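Uncharacterized protein AF_0924 (Archaeoglobus fulgidus, PDB 3DT5) is of unknown function but is predicted to be a membrane protein, and this chain is its C-terminal domain, crystallised with a bound calcium ion. Local coordinates at residues F26-I31 with L101-F105; I51-R55 with L66-F70; A33-Y39 with S80-T84. All coordinates share one frame; numbering follows the deposited sequence.

In the fold
Helix 16-35 is the shared element: its middle packs on helix 88-116 in interaction 1, and its C-terminal end with the residues beyond meets the chain leading into strand 83-85 in interaction 3. Interaction 1 lies near the centre of the domain and is mostly buried and apolar. Interaction 2, farther out and partly buried, joins the end of helix 43-52 to the loop after helix 60-65, chiefly through an arginine bound to backbone carbonyls. Interaction 3, also partly buried, is aromatic, with one indole hydrogen bond. F26 and L30 touch L66 and I51, linking interactions 1 and 2, while F70 reaches F34 and W83, joining interactions 2 and 3.

Interaction 1 (F26-I31 with L101-F105); sequences FYIPLI and LWEEF
L101 is the knob here, lodged among F26, Y27, L30 and I31 of the facing helix. Its two methyls divide the work: CD1 lies 3.6 Å from Y27 CD1 and also meets the F26 ring, while CD2 reaches L30 CG at 3.7 Å and touches I31 CG1. I31 CD1 sits over one face of the F105 ring, 3.7 Å from its centroid and 27° off the normal, a CH-pi contact; the same methyl approaches W102 CE3. Y27 CB packs on F105 CD1 at 3.6 Å.

The polar bond across the helices runs from Y27 OH to E104 OE2, 2.5 Å. With CG beside the backbone N (chi1 -72°), the Y27 ring runs alongside L101 and F105 in the opposite sense and carries its hydroxyl to the carboxylate, meeting OE2 on the anti side and out of its plane. G59 N and L62 N also bind E104, fixing its rotation. A phenylalanine here would probably cost OE2 its hydroxyl partner and leave the carboxylate to the backbone N-H groups of G59 and L62.

The short segments' axes approach to 10.3 Å at 143°, roughly antiparallel, with a knob-into-hole fit typical of helix packing in a helical domain's core.

Interaction 2 (I51-R55 with L66-F70); sequences ITCRR and LPMHF
I51 and M68 come closest, CA atoms 6.1 Å apart, where the type I beta turn from T52 to R55, at the end of helix 43-52, lies against the irregular chain after helix 60-65. R55 carries the contact, described here for one of its two modelled conformers. Its NH1 gives a nearly straight bond to I51 O, just before the turn, at 2.9 Å, and a more bent one to P67 O at 3.2 Å, approaching from above that carbonyl plane. NH2 donates to L66 O at 3.1 Å, and NH1 adds a weak bond to the same oxygen. All three oxygens lie in the guanidinium plane at its edge. One face of the group takes L66 CD2; on the opposite face stands the selenium of selenomethionine M68, itself modelled in two conformers.

I51 packs beside this. Its CG1, tucked against both backbone neighbours (chi1 74°), sends CD1 over P67 O, 3.6 Å away, and on to F70 CB at 3.8 Å. The chemistry thus pairs a cation with carbonyl dipoles, so the arginine probably clamps the helix end and its turn to the loop after helix 60-65 by main-chain atoms rather than by a salt bridge.

Interaction 3 (A33-Y39 with S80-T84); sequences AFSSYVY and SANWT
W83 NE1 donates to A33 O at 2.9 Å, and the bond is nearly straight, 175° at the hydrogen. The carbonyl oxygen lies in the plane of the indole, at its edge, while the donor is tilted somewhat from the carbonyl plane. This ties the C-terminal part of helix 16-35 to strand 83-85, the middle strand of a small three-stranded mixed sheet, and it sets the pose of the indole at the heart of an aromatic cluster of F34, Y39 and W83.

The two other rings come from opposite faces of the tryptophan. F34 meets the five-membered ring: its CD1 is 3.6 Å from W83 CD1 and its CE1 sits over one face, with the ring planes oblique rather than stacked. Y39 approaches the benzo half as an offset edge-to-face pair, planes at 71° and centroids 5.7 Å apart, its CE1 reaching W83 CH2 at 3.6 Å. Its CG is turned opposite the backbone N (chi1 170°), which swings the ring from an exposed loop onto the indole. With its N-H pinned and rings on both faces, W83 has little freedom to turn. F70 packs edge-to-face with W83 and F34, and K76 makes a cation-pi contact with W83. A calcium ion, bound at E44, K71, A74 and D75, lies about 6 Å from the nearest atom of the W83 side chain.

Before the strand, S80 OG accepts from N82 N at 2.9 Å, an ST turn that shapes the approach. Beside it, A81 CB rests 3.3 Å from Y37 CD1.

Interaction 1 (F26-I31 with L101-F105)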
# COMPACT_ATOMS: atom_id res chain seq x y z
N PHE A 26 4.94 -6.76 -1.49
CA PHE A 26 4.58 -5.41 -1.92
C PHE A 26 3.15 -5.05 -1.54
O PHE A 26 2.95 -4.21 -0.68
CB PHE A 26 4.82 -5.20 -3.44
CG PHE A 26 4.53 -3.78 -3.87
CD1 PHE A 26 5.52 -2.79 -3.79
CD2 PHE A 26 3.26 -3.42 -4.26
CE1 PHE A 26 5.27 -1.44 -4.13
CE2 PHE A 26 2.96 -2.06 -4.61
CZ PHE A 26 3.97 -1.09 -4.53
N TYR A 27 2.16 -5.72 -2.14
CA TYR A 27 0.77 -5.27 -1.99
C TYR A 27 0.29 -5.37 -0.54
O TYR A 27 -0.21 -4.41 0.01
CB TYR A 27 -0.16 -6.06 -2.92
CG TYR A 27 0.06 -5.64 -4.35
CD1 TYR A 27 -0.43 -4.41 -4.81
CD2 TYR A 27 0.87 -6.40 -5.19
CE1 TYR A 27 -0.15 -3.98 -6.14
CE2 TYR A 27 1.16 -5.98 -6.50
CZ TYR A 27 0.63 -4.77 -6.96
OH TYR A 27 0.89 -4.32 -8.22
N ILE A 28 0.42 -6.55 0.05
CA ILE A 28 -0.09 -6.75 1.41
C ILE A 28 0.61 -5.85 2.45
O ILE A 28 -0.07 -5.17 3.22
CB ILE A 28 -0.08 -8.25 1.80
CG1 ILE A 28 -1.07 -9.00 0.89
CG2 ILE A 28 -0.41 -8.45 3.35
CD1 ILE A 28 -0.94 -10.51 0.90
N PRO A 29 1.97 -5.82 2.48
CA PRO A 29 2.55 -4.91 3.47
C PRO A 29 2.19 -3.45 3.27
O PRO A 29 1.99 -2.75 4.25
CB PRO A 29 4.08 -5.12 3.36
CG PRO A 29 4.28 -6.09 2.30
CD PRO A 29 2.99 -6.62 1.78
N LEU A 30 2.13 -2.96 2.02
CA LEU A 30 1.86 -1.52 1.83
C LEU A 30 0.39 -1.22 2.20
O LEU A 30 0.09 -0.17 2.85
CB LEU A 30 2.10 -1.13 0.36
CG LEU A 30 2.05 0.40 0.09
CD1 LEU A 30 3.10 1.14 0.99
CD2 LEU A 30 2.37 0.63 -1.40
N ILE A 31 -0.52 -2.11 1.78
CA ILE A 31 -1.94 -1.97 2.19
C ILE A 31 -2.07 -1.93 3.74
O ILE A 31 -2.76 -1.04 4.30
CB ILE A 31 -2.87 -3.06 1.53
CG1 ILE A 31 -2.96 -2.82 0.01
CG2 ILE A 31 -4.30 -3.03 2.15
CD1 ILE A 31 -3.55 -4.03 -0.79
N LEU A 101 -3.41 1.38 -5.75
CA LEU A 101 -2.84 0.19 -5.12
C LEU A 101 -3.91 -0.90 -4.84
O LEU A 101 -3.71 -2.11 -5.10
CB LEU A 101 -2.19 0.62 -3.79
CG LEU A 101 -1.70 -0.46 -2.79
CD1 LEU A 101 -0.48 -1.14 -3.36
CD2 LEU A 101 -1.35 0.24 -1.43
N TRP A 102 -5.05 -0.47 -4.30
CA TRP A 102 -6.12 -1.40 -3.99
C TRP A 102 -6.66 -2.03 -5.29
O TRP A 102 -6.82 -3.24 -5.39
CB TRP A 102 -7.26 -0.69 -3.23
CG TRP A 102 -8.34 -1.70 -2.88
CD1 TRP A 102 -9.58 -1.88 -3.50
CD2 TRP A 102 -8.23 -2.73 -1.90
NE1 TRP A 102 -10.24 -2.94 -2.90
CE2 TRP A 102 -9.44 -3.48 -1.92
CE3 TRP A 102 -7.24 -3.07 -0.95
CZ2 TRP A 102 -9.67 -4.56 -1.06
CZ3 TRP A 102 -7.48 -4.16 -0.09
CH2 TRP A 102 -8.68 -4.88 -0.16
N GLU A 103 -6.94 -1.22 -6.31
CA GLU A 103 -7.39 -1.81 -7.59
C GLU A 103 -6.38 -2.82 -8.15
O GLU A 103 -6.76 -3.93 -8.61
CB GLU A 103 -7.73 -0.71 -8.61
CG GLU A 103 -8.91 0.21 -8.19
CD GLU A 103 -10.20 -0.54 -7.77
OE1 GLU A 103 -10.80 -0.22 -6.70
OE2 GLU A 103 -10.63 -1.45 -8.52
N GLU A 104 -5.10 -2.47 -8.14
CA GLU A 104 -4.07 -3.43 -8.63
C GLU A 104 -4.05 -4.70 -7.81
O GLU A 104 -3.94 -5.78 -8.34
CB GLU A 104 -2.64 -2.88 -8.59
CG GLU A 104 -2.34 -1.89 -9.67
CD GLU A 104 -0.88 -1.73 -9.96
OE1 GLU A 104 -0.64 -1.10 -11.01
OE2 GLU A 104 0.06 -2.13 -9.18
N PHE A 105 -4.09 -4.53 -6.50
CA PHE A 105 -4.11 -5.66 -5.57
C PHE A 105 -5.22 -6.63 -5.92
O PHE A 105 -4.99 -7.82 -5.99
CB PHE A 105 -4.23 -5.14 -4.13
CG PHE A 105 -4.50 -6.23 -3.09
CD1 PHE A 105 -3.58 -7.26 -2.88
CD2 PHE A 105 -5.67 -6.20 -2.33
CE1 PHE A 105 -3.81 -8.27 -1.89
CE2 PHE A 105 -5.93 -7.22 -1.35
CZ PHE A 105 -4.98 -8.23 -1.13

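Interaction 2 (I51-R55 with L66-F70)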
# COMPACT_ATOMS: atom_id res chain seq x y z
N ILE A 51 8.35 1.68 -1.29
CA ILE A 51 8.06 2.57 -2.40
C ILE A 51 9.32 2.96 -3.15
O ILE A 51 9.26 3.70 -4.14
CB ILE A 51 7.19 3.78 -1.97
CG1 ILE A 51 8.07 4.79 -1.16
CG2 ILE A 51 5.88 3.25 -1.28
CD1 ILE A 51 7.32 6.03 -0.55
N THR A 52 10.46 2.40 -2.74
CA THR A 52 11.71 2.60 -3.50
C THR A 52 12.20 1.24 -3.95
O THR A 52 12.05 0.85 -5.12
CB THR A 52 12.77 3.38 -2.69
OG1 THR A 52 12.96 2.76 -1.40
CG2 THR A 52 12.32 4.83 -2.47
N CYS A 53 12.74 0.52 -3.00
CA CYS A 53 13.35 -0.78 -3.20
C CYS A 53 12.39 -1.87 -3.72
O CYS A 53 12.83 -2.85 -4.31
CB CYS A 53 13.92 -1.22 -1.86
SG CYS A 53 14.50 -2.87 -1.85
N ARG A 54 11.09 -1.74 -3.44
CA ARG A 54 10.13 -2.77 -3.91
C ARG A 54 9.24 -2.31 -5.03
O ARG A 54 8.32 -3.04 -5.41
CB ARG A 54 9.33 -3.36 -2.75
CG ARG A 54 10.27 -3.88 -1.68
CD ARG A 54 9.60 -4.77 -0.71
NE ARG A 54 10.43 -5.01 0.47
CZ ARG A 54 9.98 -5.56 1.60
NH1 ARG A 54 8.70 -5.98 1.71
NH2 ARG A 54 10.82 -5.72 2.63
N ARG A 55 9.55 -1.16 -5.64
CA ARG A 55 8.81 -0.74 -6.85
C ARG A 55 8.84 -1.75 -7.97
O ARG A 55 7.92 -1.81 -8.77
CB ARG A 55 9.36 0.60 -7.37
CG ARG A 55 8.93 1.77 -6.52
CD ARG A 55 9.51 3.04 -7.09
NE ARG A 55 8.55 3.77 -7.92
CZ ARG A 55 7.65 4.65 -7.46
NH1 ARG A 55 7.54 4.92 -6.16
NH2 ARG A 55 6.85 5.28 -8.35
N LEU A 66 2.48 6.41 -7.70
CA LEU A 66 2.97 6.10 -6.36
C LEU A 66 4.09 7.10 -5.98
O LEU A 66 5.07 7.21 -6.74
CB LEU A 66 3.53 4.66 -6.32
CG LEU A 66 4.08 4.14 -4.97
CD1 LEU A 66 2.91 3.97 -3.94
CD2 LEU A 66 4.82 2.79 -5.23
N PRO A 67 3.94 7.85 -4.86
CA PRO A 67 4.99 8.79 -4.47
C PRO A 67 6.33 8.08 -4.20
O PRO A 67 6.37 6.88 -3.88
CB PRO A 67 4.46 9.39 -3.13
CG PRO A 67 2.92 9.23 -3.24
CD PRO A 67 2.81 7.87 -3.90
N MSE A 68 7.42 8.84 -4.35
CA MSE A 68 8.78 8.36 -4.15
C MSE A 68 9.25 8.51 -2.70
O MSE A 68 10.20 7.87 -2.28
CB MSE A 68 9.74 9.24 -4.96
CG MSE A 68 10.88 8.47 -5.53
SE MSE A 68 10.14 7.46 -7.01
CE MSE A 68 8.60 8.60 -7.50
N HIS A 69 8.60 9.41 -1.98
CA HIS A 69 9.03 9.84 -0.66
C HIS A 69 7.85 9.82 0.28
O HIS A 69 6.74 10.07 -0.13
CB HIS A 69 9.59 11.26 -0.70
CG HIS A 69 10.80 11.43 -1.56
ND1 HIS A 69 12.02 10.89 -1.23
CD2 HIS A 69 10.98 12.07 -2.75
CE1 HIS A 69 12.90 11.19 -2.18
NE2 HIS A 69 12.29 11.89 -3.11
N PHE A 70 8.08 9.53 1.56
CA PHE A 70 6.96 9.45 2.50
C PHE A 70 7.33 9.96 3.91
O PHE A 70 6.55 10.70 4.52
CB PHE A 70 6.43 8.02 2.62
CG PHE A 70 5.40 7.86 3.73
CD1 PHE A 70 4.12 8.38 3.57
CD2 PHE A 70 5.74 7.25 4.94
CE1 PHE A 70 3.16 8.27 4.61
CE2 PHE A 70 4.79 7.14 5.98
CZ PHE A 70 3.51 7.66 5.79

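Interaction 3 (A33-Y39 with S80-T84)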
# COMPACT_ATOMS: atom_id res chain seq x y z
N ALA A 33 0.22 -1.14 6.02
CA ALA A 33 0.82 0.10 6.55
C ALA A 33 -0.14 1.26 6.56
O ALA A 33 -0.00 2.16 7.40
CB ALA A 33 2.11 0.48 5.71
N PHE A 34 -1.08 1.29 5.61
CA PHE A 34 -2.04 2.41 5.52
C PHE A 34 -3.47 2.07 5.95
O PHE A 34 -4.35 2.91 5.84
CB PHE A 34 -2.02 2.99 4.10
CG PHE A 34 -0.77 3.80 3.84
CD1 PHE A 34 -0.70 5.12 4.25
CD2 PHE A 34 0.36 3.20 3.28
CE1 PHE A 34 0.49 5.87 4.03
CE2 PHE A 34 1.54 3.94 3.07
CZ PHE A 34 1.59 5.27 3.46
N SER A 35 -3.67 0.86 6.47
CA SER A 35 -5.01 0.45 6.85
C SER A 35 -5.13 -0.38 8.14
O SER A 35 -6.21 -0.49 8.71
CB SER A 35 -5.68 -0.30 5.68
OG SER A 35 -5.10 -1.56 5.48
N SER A 36 -4.03 -0.96 8.61
CA SER A 36 -4.12 -1.73 9.82
C SER A 36 -3.48 -0.92 10.98
O SER A 36 -2.67 -0.02 10.75
CB SER A 36 -3.53 -3.12 9.60
OG SER A 36 -2.27 -3.26 10.21
N TYR A 37 -3.87 -1.19 12.21
CA TYR A 37 -3.38 -0.38 13.34
C TYR A 37 -1.91 -0.61 13.74
O TYR A 37 -1.35 0.15 14.54
CB TYR A 37 -4.27 -0.61 14.56
CG TYR A 37 -5.64 -0.01 14.40
CD1 TYR A 37 -5.91 0.91 13.40
CD2 TYR A 37 -6.67 -0.36 15.28
CE1 TYR A 37 -7.16 1.47 13.26
CE2 TYR A 37 -7.94 0.21 15.14
CZ TYR A 37 -8.16 1.13 14.13
OH TYR A 37 -9.40 1.68 13.95
N VAL A 38 -1.30 -1.64 13.18
CA VAL A 38 0.11 -1.96 13.41
C VAL A 38 1.05 -0.81 13.05
O VAL A 38 0.96 -0.23 11.98
CB VAL A 38 0.51 -3.23 12.63
CG1 VAL A 38 2.01 -3.49 12.74
CG2 VAL A 38 -0.30 -4.46 13.18
N TYR A 39 1.94 -0.45 13.96
CA TYR A 39 2.83 0.68 13.75
C TYR A 39 3.96 0.46 14.71
O TYR A 39 3.73 0.07 15.86
CB TYR A 39 2.14 2.02 14.09
CG TYR A 39 3.14 3.15 14.10
CD1 TYR A 39 3.53 3.78 12.90
CD2 TYR A 39 3.78 3.54 15.29
CE1 TYR A 39 4.51 4.81 12.90
CE2 TYR A 39 4.78 4.55 15.29
CZ TYR A 39 5.12 5.19 14.09
OH TYR A 39 6.10 6.16 14.07
N SER A 80 -2.60 8.11 17.79
CA SER A 80 -3.55 7.84 16.71
C SER A 80 -3.03 6.75 15.75
O SER A 80 -1.81 6.59 15.53
CB SER A 80 -3.83 9.14 15.91
OG SER A 80 -4.78 8.89 14.87
N ALA A 81 -3.95 5.97 15.17
CA ALA A 81 -3.63 5.09 14.07
C ALA A 81 -3.55 5.86 12.74
O ALA A 81 -3.16 5.27 11.72
CB ALA A 81 -4.68 3.93 13.97
N ASN A 82 -3.92 7.14 12.72
CA ASN A 82 -3.93 7.85 11.44
C ASN A 82 -2.57 8.40 11.14
O ASN A 82 -1.88 8.85 12.06
CB ASN A 82 -4.90 9.04 11.43
CG ASN A 82 -6.35 8.58 11.47
OD1 ASN A 82 -6.73 7.54 10.91
ND2 ASN A 82 -7.16 9.33 12.22
N TRP A 83 -2.21 8.37 9.85
CA TRP A 83 -1.06 9.10 9.36
C TRP A 83 -1.51 10.56 9.16
O TRP A 83 -2.46 10.82 8.45
CB TRP A 83 -0.57 8.52 8.02
CG TRP A 83 0.06 7.17 8.13
CD1 TRP A 83 -0.51 5.95 7.76
CD2 TRP A 83 1.35 6.87 8.65
NE1 TRP A 83 0.39 4.92 8.01
CE2 TRP A 83 1.54 5.47 8.53
CE3 TRP A 83 2.40 7.67 9.17
CZ2 TRP A 83 2.72 4.83 8.98
CZ3 TRP A 83 3.60 7.03 9.56
CH2 TRP A 83 3.74 5.63 9.46
N THR A 84 -0.83 11.48 9.84
CA THR A 84 -1.15 12.91 9.70
C THR A 84 -0.21 13.46 8.65
O THR A 84 1.01 13.43 8.84
CB THR A 84 -0.93 13.68 11.03
OG1 THR A 84 -1.92 13.25 11.97
CG2 THR A 84 -1.10 15.23 10.82